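Local coordinates for De novo protein based on the inhibitor Amoebiasin-1 (Entamoeba histolytica, PDB 5SWK) that is a designed variant of a chagasin-family inhibitor whose close natural relative blocks cysteine proteases and may protect the cytosol from those released by damaged vesicles, at residues E24-G29 and G64-I69; T13-A18 and I69-T74. All blocks are in the same frame, centred on the assembly; numbering follows the deposited sequence.

Contact 1: residues E24-G29 and G64-I69; sequences EIILHG and GGKYHI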
loop_
_atom_site.group_PDB
_atom_site.type_symbol
_atom_site.label_atom_id
_atom_site.label_comp_id
_atom_site.label_asym_id
_atom_site.label_seq_id
_atom_site.Cartn_x
_atom_site.Cartn_y
_atom_site.Cartn_z
ATOM N N GLU D 24 16.741 -20.922 10.100
ATOM C CA GLU D 24 16.201 -20.827 8.757
ATOM C C GLU D 24 14.727 -21.179 8.657
ATOM O O GLU D 24 14.285 -22.218 9.148
ATOM C CB GLU D 24 17.011 -21.727 7.821
ATOM C CG GLU D 24 16.643 -21.593 6.360
ATOM C CD GLU D 24 17.673 -22.236 5.451
ATOM O OE1 GLU D 24 17.973 -23.432 5.648
ATOM O OE2 GLU D 24 18.195 -21.541 4.554
ATOM N N ILE D 25 13.974 -20.289 8.016
ATOM C CA ILE D 25 12.584 -20.541 7.664
ATOM C C ILE D 25 12.520 -20.828 6.170
ATOM O O ILE D 25 13.124 -20.110 5.377
ATOM C CB ILE D 25 11.685 -19.338 8.000
ATOM C CG1 ILE D 25 11.886 -18.894 9.453
ATOM C CG2 ILE D 25 10.227 -19.657 7.712
ATOM C CD1 ILE D 25 11.242 -17.545 9.749
ATOM N N ILE D 26 11.817 -21.886 5.783
ATOM C CA ILE D 26 11.692 -22.211 4.376
ATOM C C ILE D 26 10.221 -22.320 4.004
ATOM O O ILE D 26 9.475 -23.092 4.602
ATOM C CB ILE D 26 12.420 -23.524 4.023
ATOM C CG1 ILE D 26 13.878 -23.473 4.490
ATOM C CG2 ILE D 26 12.341 -23.781 2.528
ATOM C CD1 ILE D 26 14.665 -24.752 4.240
ATOM N N LEU D 27 9.805 -21.535 3.014
ATOM C CA LEU D 27 8.404 -21.510 2.610
ATOM C C LEU D 27 8.290 -21.645 1.108
ATOM O O LEU D 27 9.044 -21.011 0.371
ATOM C CB LEU D 27 7.735 -20.214 3.069
ATOM C CG LEU D 27 7.833 -19.875 4.557
ATOM C CD1 LEU D 27 7.442 -18.433 4.778
ATOM C CD2 LEU D 27 6.938 -20.791 5.365
ATOM N N HIS D 28 7.367 -22.475 0.636
ATOM C CA HIS D 28 7.201 -22.612 -0.802
ATOM C C HIS D 28 6.543 -21.357 -1.355
ATOM O O HIS D 28 5.712 -20.733 -0.699
ATOM C CB HIS D 28 6.377 -23.849 -1.171
ATOM C CG HIS D 28 6.359 -24.138 -2.642
ATOM N ND1 HIS D 28 7.306 -24.928 -3.258
ATOM C CD2 HIS D 28 5.521 -23.725 -3.624
ATOM C CE1 HIS D 28 7.048 -24.997 -4.552
ATOM N NE2 HIS D 28 5.969 -24.275 -4.800
ATOM N N GLY D 29 6.940 -20.998 -2.569
ATOM C CA GLY D 29 6.465 -19.808 -3.243
ATOM C C GLY D 29 6.602 -20.004 -4.742
ATOM O O GLY D 29 7.369 -20.862 -5.202
ATOM N N GLY D 64 7.665 -23.521 -9.283
ATOM C CA GLY D 64 8.121 -22.588 -8.277
ATOM C C GLY D 64 9.357 -23.040 -7.527
ATOM O O GLY D 64 10.227 -23.729 -8.059
ATOM N N GLY D 65 9.444 -22.631 -6.271
ATOM C CA GLY D 65 10.617 -22.924 -5.483
ATOM C C GLY D 65 10.363 -22.589 -4.037
ATOM O O GLY D 65 9.228 -22.625 -3.573
ATOM N N LYS D 66 11.428 -22.268 -3.319
ATOM C CA LYS D 66 11.318 -22.026 -1.896
ATOM C C LYS D 66 12.026 -20.750 -1.498
ATOM O O LYS D 66 13.111 -20.448 -1.979
ATOM C CB LYS D 66 11.878 -23.220 -1.112
ATOM C CG LYS D 66 11.118 -24.501 -1.400
ATOM C CD LYS D 66 11.433 -25.616 -0.433
ATOM C CE LYS D 66 10.616 -26.848 -0.794
ATOM N NZ LYS D 66 10.703 -27.130 -2.260
ATOM N N TYR D 67 11.391 -19.995 -0.615
ATOM C CA TYR D 67 12.024 -18.830 -0.034
ATOM C C TYR D 67 12.721 -19.251 1.241
ATOM O O TYR D 67 12.134 -19.921 2.091
ATOM C CB TYR D 67 10.995 -17.720 0.224
ATOM C CG TYR D 67 10.605 -17.028 -1.056
ATOM C CD1 TYR D 67 11.229 -15.850 -1.452
ATOM C CD2 TYR D 67 9.642 -17.575 -1.892
ATOM C CE1 TYR D 67 10.884 -15.226 -2.639
ATOM C CE2 TYR D 67 9.297 -16.966 -3.075
ATOM C CZ TYR D 67 9.916 -15.790 -3.445
ATOM O OH TYR D 67 9.558 -15.186 -4.626
ATOM N N HIS D 68 13.991 -18.893 1.338
ATOM C CA HIS D 68 14.781 -19.144 2.522
ATOM C C HIS D 68 14.906 -17.844 3.281
ATOM O O HIS D 68 15.537 -16.897 2.808
ATOM C CB HIS D 68 16.164 -19.694 2.161
ATOM C CG HIS D 68 16.139 -21.073 1.575
ATOM N ND1 HIS D 68 16.908 -22.106 2.071
ATOM C CD2 HIS D 68 15.453 -21.584 0.526
ATOM C CE1 HIS D 68 16.694 -23.194 1.352
ATOM N NE2 HIS D 68 15.814 -22.906 0.410
ATOM N N ILE D 69 14.279 -17.779 4.447
ATOM C CA ILE D 69 14.406 -16.597 5.274
ATOM C C ILE D 69 15.289 -16.933 6.465
ATOM O O ILE D 69 14.886 -17.639 7.382
ATOM C CB ILE D 69 13.046 -16.063 5.745
ATOM C CG1 ILE D 69 12.128 -15.793 4.542
ATOM C CG2 ILE D 69 13.239 -14.777 6.542
ATOM C CD1 ILE D 69 11.208 -16.941 4.171
#
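Glu24 reaches across to His68 at one end of this antiparallel strand pair, and its carboxylate is turned steeply against the imidazole, the two planes 77° apart. The hydrogen bond from His68 ND1 to Glu24 OE2, 2.9 Å long, leaves in the plane of the ring but strikes the carboxylate from above its plane. An extended Glu24 chain, CG anti to the backbone N (chi1 -173°), carries the acid there. On the same sheet face Ile26 runs alongside His68, pointing the same way; its CG1 sits over one ring face, 4.2 Å from the ring centroid, a CH-pi contact. The other branch, Ile26 CG2, meets the aliphatic part of Lys66 at CD, 3.6 Å away, while the ammonium of Lys66 goes on to a salt bridge with Asp54. Further along, in one of its two conformers His28 sets a ring face over Gly65 O.

The other face is mainly apolar and aromatic. The Leu27 and Ile69 side chains cross at an angle, with 4.1 Å between Leu27 CD1 and Ile69 CD1, Ile25 and Ile69 meet at their CB atoms, and the edge of the Tyr67 ring passes Gly29 CA at 4.0 Å from CE2. Trp37 and Tyr51 meet the Tyr67 ring, Leu83 packs on Leu27 and Ile69, and Phe103 of the second subunit lies on Ile25 and Leu27.

Backbone bonds join Ile25 with Ile69, Leu27 with Tyr67 and Gly29 with Gly65, two to each pair. With the main chain paired in this way, the sheet separates its chemistry: the Glu24 bond probably favours a protonated, positively charged His68 and restrains its ring rotation, whereas the Leu27 and Ile69 face is held by apolar and aromatic packing.

Contact 2: residues T13-A18 and I69-T74; sequences TTITIA and IKITGT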
loop_
_atom_site.group_PDB
_atom_site.type_symbol
_atom_site.label_atom_id
_atom_site.label_comp_id
_atom_site.label_asym_id
_atom_site.label_seq_id
_atom_site.Cartn_x
_atom_site.Cartn_y
_atom_site.Cartn_z
ATOM N N THR D 13 3.981 -20.143 16.004
ATOM C CA THR D 13 4.592 -20.783 17.157
ATOM C C THR D 13 5.670 -19.889 17.750
ATOM O O THR D 13 5.929 -18.797 17.249
ATOM C CB THR D 13 5.205 -22.144 16.808
ATOM O OG1 THR D 13 6.328 -21.955 15.940
ATOM C CG2 THR D 13 4.177 -23.038 16.133
ATOM N N THR D 14 6.279 -20.360 18.832
ATOM C CA THR D 14 7.350 -19.647 19.505
ATOM C C THR D 14 8.601 -20.514 19.504
ATOM O O THR D 14 8.530 -21.707 19.792
ATOM C CB THR D 14 6.970 -19.291 20.958
ATOM O OG1 THR D 14 5.796 -18.467 20.960
ATOM C CG2 THR D 14 8.102 -18.547 21.644
ATOM N N ILE D 15 9.743 -19.929 19.159
ATOM C CA ILE D 15 11.003 -20.653 19.240
ATOM C C ILE D 15 11.987 -19.882 20.094
ATOM O O ILE D 15 11.799 -18.695 20.366
ATOM C CB ILE D 15 11.650 -20.889 17.855
ATOM C CG1 ILE D 15 12.048 -19.546 17.230
ATOM C CG2 ILE D 15 10.727 -21.704 16.960
ATOM C CD1 ILE D 15 12.984 -19.662 16.033
ATOM N N THR D 16 13.046 -20.567 20.503
ATOM C CA THR D 16 14.118 -19.945 21.254
ATOM C C THR D 16 15.396 -20.001 20.443
ATOM O O THR D 16 15.716 -21.039 19.868
ATOM C CB THR D 16 14.355 -20.644 22.609
ATOM O OG1 THR D 16 13.147 -20.628 23.382
ATOM C CG2 THR D 16 15.451 -19.932 23.378
ATOM N N ILE D 17 16.123 -18.890 20.399
ATOM C CA ILE D 17 17.446 -18.869 19.792
ATOM C C ILE D 17 18.410 -18.026 20.610
ATOM O O ILE D 17 17.999 -17.157 21.380
ATOM C CB ILE D 17 17.429 -18.313 18.350
ATOM C CG1 ILE D 17 16.969 -16.851 18.343
ATOM C CG2 ILE D 17 16.566 -19.177 17.440
ATOM C CD1 ILE D 17 17.034 -16.209 16.970
ATOM N N ALA D 18 19.699 -18.279 20.428
ATOM C CA ALA D 18 20.718 -17.486 21.089
ATOM C C ALA D 18 20.950 -16.195 20.315
ATOM O O ALA D 18 20.822 -16.166 19.091
ATOM C CB ALA D 18 22.003 -18.272 21.209
ATOM N N ILE D 69 14.279 -17.779 4.447
ATOM C CA ILE D 69 14.406 -16.597 5.274
ATOM C C ILE D 69 15.289 -16.933 6.465
ATOM O O ILE D 69 14.886 -17.639 7.382
ATOM C CB ILE D 69 13.046 -16.063 5.745
ATOM C CG1 ILE D 69 12.128 -15.793 4.542
ATOM C CG2 ILE D 69 13.239 -14.777 6.542
ATOM C CD1 ILE D 69 11.208 -16.941 4.171
ATOM N N LYS D 70 16.512 -16.427 6.425
ATOM C CA LYS D 70 17.484 -16.684 7.469
ATOM C C LYS D 70 17.383 -15.595 8.522
ATOM O O LYS D 70 17.587 -14.425 8.220
ATOM C CB LYS D 70 18.898 -16.743 6.873
ATOM C CG LYS D 70 20.008 -16.940 7.893
ATOM N N ILE D 71 17.047 -15.966 9.754
ATOM C CA ILE D 71 16.969 -14.977 10.817
ATOM C C ILE D 71 18.136 -15.143 11.778
ATOM O O ILE D 71 18.657 -16.241 11.956
ATOM C CB ILE D 71 15.643 -15.067 11.605
ATOM C CG1 ILE D 71 15.497 -16.443 12.264
ATOM C CG2 ILE D 71 14.452 -14.754 10.699
ATOM C CD1 ILE D 71 14.331 -16.534 13.246
ATOM N N THR D 72 18.550 -14.032 12.377
ATOM C CA THR D 72 19.605 -14.029 13.380
ATOM C C THR D 72 19.144 -13.214 14.582
ATOM O O THR D 72 18.697 -12.078 14.422
ATOM C CB THR D 72 20.914 -13.430 12.835
ATOM O OG1 THR D 72 21.333 -14.168 11.682
ATOM C CG2 THR D 72 22.009 -13.488 13.893
ATOM N N GLY D 73 19.231 -13.800 15.773
ATOM C CA GLY D 73 18.889 -13.083 16.992
ATOM C C GLY D 73 19.881 -11.959 17.214
ATOM O O GLY D 73 21.089 -12.195 17.274
ATOM N N THR D 74 19.379 -10.731 17.319
ATOM C CA THR D 74 20.253 -9.564 17.406
ATOM C C THR D 74 20.051 -8.776 18.701
ATOM O O THR D 74 20.958 -8.081 19.152
ATOM C CB THR D 74 20.045 -8.623 16.208
ATOM O OG1 THR D 74 18.656 -8.282 16.105
ATOM C CG2 THR D 74 20.493 -9.309 14.922
#
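Ile17 drives its CD1 methyl against the backbone at Gly73, and this is where the two strands come nearest. The methyl lies 3.5 Å from Gly73 N and 3.6 Å from Gly73 CA, so a branched side chain on one strand rests on bare main chain of the other. The Ile17 torsion explains the reach: CG1 stands between the backbone N and the carbonyl carbon (chi1 63°), and the nearly straight chi2 of 175° extends CD1 onward to the glycine.

Away from that point the packing thins. Ile15 and Ile71 also aim at each other, but they meet by their end methyls alone, with 4.4 Å between Ile15 CD1 and Ile71 CD1. Ala18 contributes its carbonyl, O being 4.2 Å from Gly73 CA, while its methyl turns away. Thr14 and Thr16 lie on the exposed side of strand 13-17, and Thr72 turns its side chain away from that strand, its hydroxyl bonded to Asn22.

No hydrogen bond joins the segments, whose axes approach to 8.6 Å at an angle of 61°. Strand 13-17 instead pairs in parallel with a strand of the second subunit, where Leu105 packs on Ile15 and Val107 on Ile17; strand 65-73 stays bonded to 22-29 and 45-53. Two layers packed face to face through inward apolar side chains, here isoleucines, are characteristic of a beta sandwich, consistent with the immunoglobulin-like fold of the chagasin family, here with one layer continued by another subunit.

Both contacts use strand 65-73, and their segments share Ile69, which touches across contact 1 but not contact 2; their centres lie 16 Å apart. In contact 1 the strand pairs edge to edge with strand 22-29 inside one sheet, burying 614 Å² and combining main-chain bonds with a charged or polar face and an apolar one. Contact 2 sets its later part against strand 13-17 across the layers, burying just 161 Å². Both are partly buried, but the more exposed side of contact 1 carries Glu24, His28, Lys66 and His68, whereas contact 2 is a small apolar touch with no exposed residue taking part. The second subunit adds packing to contact 1 and a paired strand to contact 2.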